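Putative diguanylate cyclase (GGDEF) with PAS/PAC domain (Rhodopseudomonas palustris, PDB 3LIF) probably makes cyclic di-GMP from two molecules of GTP, its extracellular PDC-fold sensor domain, the part crystallised here, presumably tuning that output. Local coordinates at residues 206-211 / 221-226. Residues are numbered along the deposited sequence; the frame is centred on the assembly and turned at random.
Sequences DGYYLT and YLAYRR
Y209 and L222 form an antiparallel hydrogen-bonded pair, Y209 N giving its hydrogen to L222 O at 2.8 Å and L222 N returning one to Y209 O at 2.9 Å. They sit in a beta hairpin of the sensor domain, in which strand 206-212 is the outermost strand, within this chain, of a five-stranded antiparallel sheet. The buried side of the contact centres on the Y224 ring, whose centroid lies 3.5 Å from G207 CA in a CH-pi contact over the face. With its CG between backbone N and carbonyl carbon (chi1 72°), Y224 meets Y209 at about a right angle; both rings touch L196 of helix 195-203, and Y224 OH hydrogen-bonds S204 O. An alanine here would probably open a gap beside G207 and leave S204 O without that partner. The other face is more open toward L210: the Y208 and Y221 rings are near parallel but slid apart, barely overlapping, Y208 also touching helix 5-47, while exposed L210 lays CD1 over a face of Y221. D206 OD1 and R225 NH1 form only a long salt bridge, 3.7 Å, the oxygen well out of the guanidinium plane; R225 NE and NH2 hydrogen-bond S21 OG and R18 O. Cohesion probably rests mainly on backbone bonds and aromatic carbon, charge likely adding little.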
ATOM      1  N   ASP A 206      -7.883  12.007 -11.343  1.00 33.20           N
ATOM      2  CA  ASP A 206      -7.895  11.232 -12.593  1.00 34.54           C
ATOM      3  C   ASP A 206      -8.274  11.917 -13.913  1.00 35.15           C
ATOM      4  O   ASP A 206      -8.704  13.124 -13.922  1.00 36.72           O
ATOM      5  CB  ASP A 206      -9.113  10.364 -12.344  1.00 34.50           C
ATOM      6  CG  ASP A 206     -10.383  11.258 -12.036  1.00 36.36           C
ATOM      7  OD1 ASP A 206     -10.568  11.802 -10.919  1.00 38.30           O
ATOM      8  OD2 ASP A 206     -11.167  11.516 -12.957  1.00 34.64           O
ATOM      9  N   GLY A 207      -8.297  11.147 -15.018  1.00 34.35           N
ATOM     10  CA  GLY A 207      -8.262   9.712 -15.029  1.00 33.39           C
ATOM     11  C   GLY A 207      -8.373   8.789 -16.275  1.00 33.40           C
ATOM     12  O   GLY A 207      -8.501   7.586 -16.033  1.00 35.15           O
ATOM     13  N   TYR A 208      -8.256   9.176 -17.560  1.00 31.47           N
ATOM     14  CA  TYR A 208      -8.307   8.079 -18.619  1.00 31.27           C
ATOM     15  C   TYR A 208      -7.641   8.285 -19.982  1.00 31.30           C
ATOM     16  O   TYR A 208      -7.924   9.251 -20.614  1.00 31.89           O
ATOM     17  CB  TYR A 208      -9.752   7.802 -18.940  1.00 31.43           C
ATOM     18  CG  TYR A 208     -10.067   6.615 -19.821  1.00 32.00           C
ATOM     19  CD1 TYR A 208     -10.244   5.341 -19.268  1.00 33.22           C
ATOM     20  CD2 TYR A 208     -10.285   6.777 -21.201  1.00 33.20           C
ATOM     21  CE1 TYR A 208     -10.584   4.230 -20.074  1.00 34.73           C
ATOM     22  CE2 TYR A 208     -10.619   5.683 -22.033  1.00 35.27           C
ATOM     23  CZ  TYR A 208     -10.775   4.408 -21.455  1.00 36.98           C
ATOM     24  OH  TYR A 208     -11.103   3.331 -22.238  1.00 35.43           O
ATOM     25  N   TYR A 209      -6.821   7.375 -20.496  1.00 31.04           N
ATOM     26  CA  TYR A 209      -6.088   7.700 -21.737  1.00 30.85           C
ATOM     27  C   TYR A 209      -5.351   6.540 -22.378  1.00 31.50           C
ATOM     28  O   TYR A 209      -5.298   5.448 -21.838  1.00 33.38           O
ATOM     29  CB  TYR A 209      -5.081   8.836 -21.514  1.00 30.91           C
ATOM     30  CG  TYR A 209      -4.005   8.508 -20.512  1.00 31.16           C
ATOM     31  CD1 TYR A 209      -2.839   7.891 -20.903  1.00 29.68           C
ATOM     32  CD2 TYR A 209      -4.175   8.794 -19.162  1.00 29.19           C
ATOM     33  CE1 TYR A 209      -1.877   7.566 -19.973  1.00 30.08           C
ATOM     34  CE2 TYR A 209      -3.214   8.464 -18.233  1.00 29.06           C
ATOM     35  CZ  TYR A 209      -2.066   7.861 -18.631  1.00 28.35           C
ATOM     36  OH  TYR A 209      -1.094   7.519 -17.692  1.00 29.13           O
ATOM     37  N   LEU A 210      -4.741   6.748 -23.521  1.00 31.35           N
ATOM     38  CA  LEU A 210      -4.189   5.592 -24.197  1.00 31.63           C
ATOM     39  C   LEU A 210      -2.709   5.524 -23.965  1.00 30.93           C
ATOM     40  O   LEU A 210      -2.073   6.525 -24.005  1.00 31.65           O
ATOM     41  CB  LEU A 210      -4.480   5.666 -25.688  1.00 31.73           C
ATOM     42  CG  LEU A 210      -3.897   4.458 -26.433  1.00 33.83           C
ATOM     43  CD1 LEU A 210      -4.949   3.411 -26.813  1.00 31.63           C
ATOM     44  CD2 LEU A 210      -3.108   4.949 -27.673  1.00 35.73           C
ATOM     45  N   THR A 211      -2.130   4.361 -23.728  1.00 31.15           N
ATOM     46  CA  THR A 211      -0.725   4.353 -23.321  1.00 30.77           C
ATOM     47  C   THR A 211      -0.091   2.981 -23.531  1.00 31.41           C
ATOM     48  O   THR A 211      -0.734   2.044 -23.983  1.00 32.58           O
ATOM     49  CB  THR A 211      -0.610   4.777 -21.837  1.00 30.58           C
ATOM     50  OG1 THR A 211       0.739   5.056 -21.544  1.00 31.71           O
ATOM     51  CG2 THR A 211      -1.044   3.678 -20.929  1.00 29.92           C
ATOM     52  N   TYR A 221      -5.889   1.185 -23.206  1.00 32.64           N
ATOM     53  CA  TYR A 221      -6.555   2.241 -22.494  1.00 33.23           C
ATOM     54  C   TYR A 221      -6.378   2.007 -20.998  1.00 31.80           C
ATOM     55  O   TYR A 221      -6.545   0.879 -20.521  1.00 31.05           O
ATOM     56  CB  TYR A 221      -8.038   2.268 -22.817  1.00 34.23           C
ATOM     57  CG  TYR A 221      -8.319   2.948 -24.105  1.00 40.43           C
ATOM     58  CD1 TYR A 221      -8.236   2.251 -25.303  1.00 44.82           C
ATOM     59  CD2 TYR A 221      -8.637   4.303 -24.146  1.00 47.72           C
ATOM     60  CE1 TYR A 221      -8.477   2.857 -26.520  1.00 47.74           C
ATOM     61  CE2 TYR A 221      -8.898   4.945 -25.391  1.00 51.22           C
ATOM     62  CZ  TYR A 221      -8.811   4.204 -26.578  1.00 50.82           C
ATOM     63  OH  TYR A 221      -9.059   4.797 -27.822  1.00 51.30           O
ATOM     64  N   LEU A 222      -6.049   3.091 -20.289  1.00 30.36           N
ATOM     65  CA  LEU A 222      -5.784   3.098 -18.866  1.00 28.93           C
ATOM     66  C   LEU A 222      -6.618   4.159 -18.142  1.00 29.41           C
ATOM     67  O   LEU A 222      -6.738   5.380 -18.552  1.00 30.53           O
ATOM     68  CB  LEU A 222      -4.297   3.386 -18.624  1.00 29.40           C
ATOM     69  CG  LEU A 222      -3.763   3.511 -17.168  1.00 27.44           C
ATOM     70  CD1 LEU A 222      -2.309   3.170 -17.126  1.00 23.66           C
ATOM     71  CD2 LEU A 222      -4.015   4.883 -16.553  1.00 24.94           C
ATOM     72  N   ALA A 223      -7.206   3.720 -17.052  1.00 27.84           N
ATOM     73  CA  ALA A 223      -7.891   4.666 -16.207  1.00 27.21           C
ATOM     74  C   ALA A 223      -7.118   4.656 -14.881  1.00 27.04           C
ATOM     75  O   ALA A 223      -6.685   3.581 -14.415  1.00 26.26           O
ATOM     76  CB  ALA A 223      -9.310   4.233 -15.997  1.00 26.16           C
ATOM     77  N   TYR A 224      -6.937   5.847 -14.304  1.00 26.03           N
ATOM     78  CA  TYR A 224      -6.275   6.006 -13.029  1.00 25.85           C
ATOM     79  C   TYR A 224      -7.027   6.978 -12.176  1.00 25.91           C
ATOM     80  O   TYR A 224      -7.730   7.853 -12.670  1.00 26.90           O
ATOM     81  CB  TYR A 224      -4.891   6.582 -13.216  1.00 24.99           C
ATOM     82  CG  TYR A 224      -4.895   8.040 -13.612  1.00 26.03           C
ATOM     83  CD1 TYR A 224      -4.973   9.023 -12.641  1.00 26.81           C
ATOM     84  CD2 TYR A 224      -4.841   8.445 -14.993  1.00 26.66           C
ATOM     85  CE1 TYR A 224      -4.954  10.378 -12.983  1.00 27.56           C
ATOM     86  CE2 TYR A 224      -4.819   9.781 -15.362  1.00 23.34           C
ATOM     87  CZ  TYR A 224      -4.881  10.746 -14.335  1.00 28.51           C
ATOM     88  OH  TYR A 224      -4.868  12.087 -14.595  1.00 27.81           O
ATOM     89  N   ARG A 225      -6.808   6.850 -10.882  1.00 26.12           N
ATOM     90  CA  ARG A 225      -7.415   7.711  -9.889  1.00 26.63           C
ATOM     91  C   ARG A 225      -6.608   7.799  -8.562  1.00 26.18           C
ATOM     92  O   ARG A 225      -6.247   6.774  -7.952  1.00 26.03           O
ATOM     93  CB  ARG A 225      -8.845   7.214  -9.595  1.00 26.66           C
ATOM     94  CG  ARG A 225      -9.604   8.125  -8.658  1.00 27.47           C
ATOM     95  CD  ARG A 225     -10.934   7.575  -8.316  1.00 30.36           C
ATOM     96  NE  ARG A 225     -11.659   7.184  -9.530  1.00 37.37           N
ATOM     97  CZ  ARG A 225     -12.554   7.951 -10.170  1.00 34.94           C
ATOM     98  NH1 ARG A 225     -12.853   9.162  -9.728  1.00 31.71           N
ATOM     99  NH2 ARG A 225     -13.153   7.499 -11.255  1.00 34.27           N
ATOM    100  N   ARG A 226      -6.320   9.022  -8.118  1.00 26.03           N
ATOM    101  CA  ARG A 226      -5.730   9.214  -6.777  1.00 25.59           C
ATOM    102  C   ARG A 226      -6.606   8.521  -5.769  1.00 26.17           C
ATOM    103  O   ARG A 226      -7.834   8.606  -5.862  1.00 27.24           O
ATOM    104  CB  ARG A 226      -5.636  10.668  -6.383  1.00 23.51           C
ATOM    105  CG  ARG A 226      -4.505  11.323  -7.078  1.00 24.84           C
ATOM    106  CD  ARG A 226      -4.061  12.580  -6.347  1.00 25.47           C
ATOM    107  NE  ARG A 226      -3.107  13.336  -7.162  1.00 23.65           N
ATOM    108  CZ  ARG A 226      -1.784  13.140  -7.179  1.00 20.09           C
ATOM    109  NH1 ARG A 226      -1.050  13.888  -7.956  1.00 19.78           N
ATOM    110  NH2 ARG A 226      -1.190  12.215  -6.448  1.00 17.69           N
TER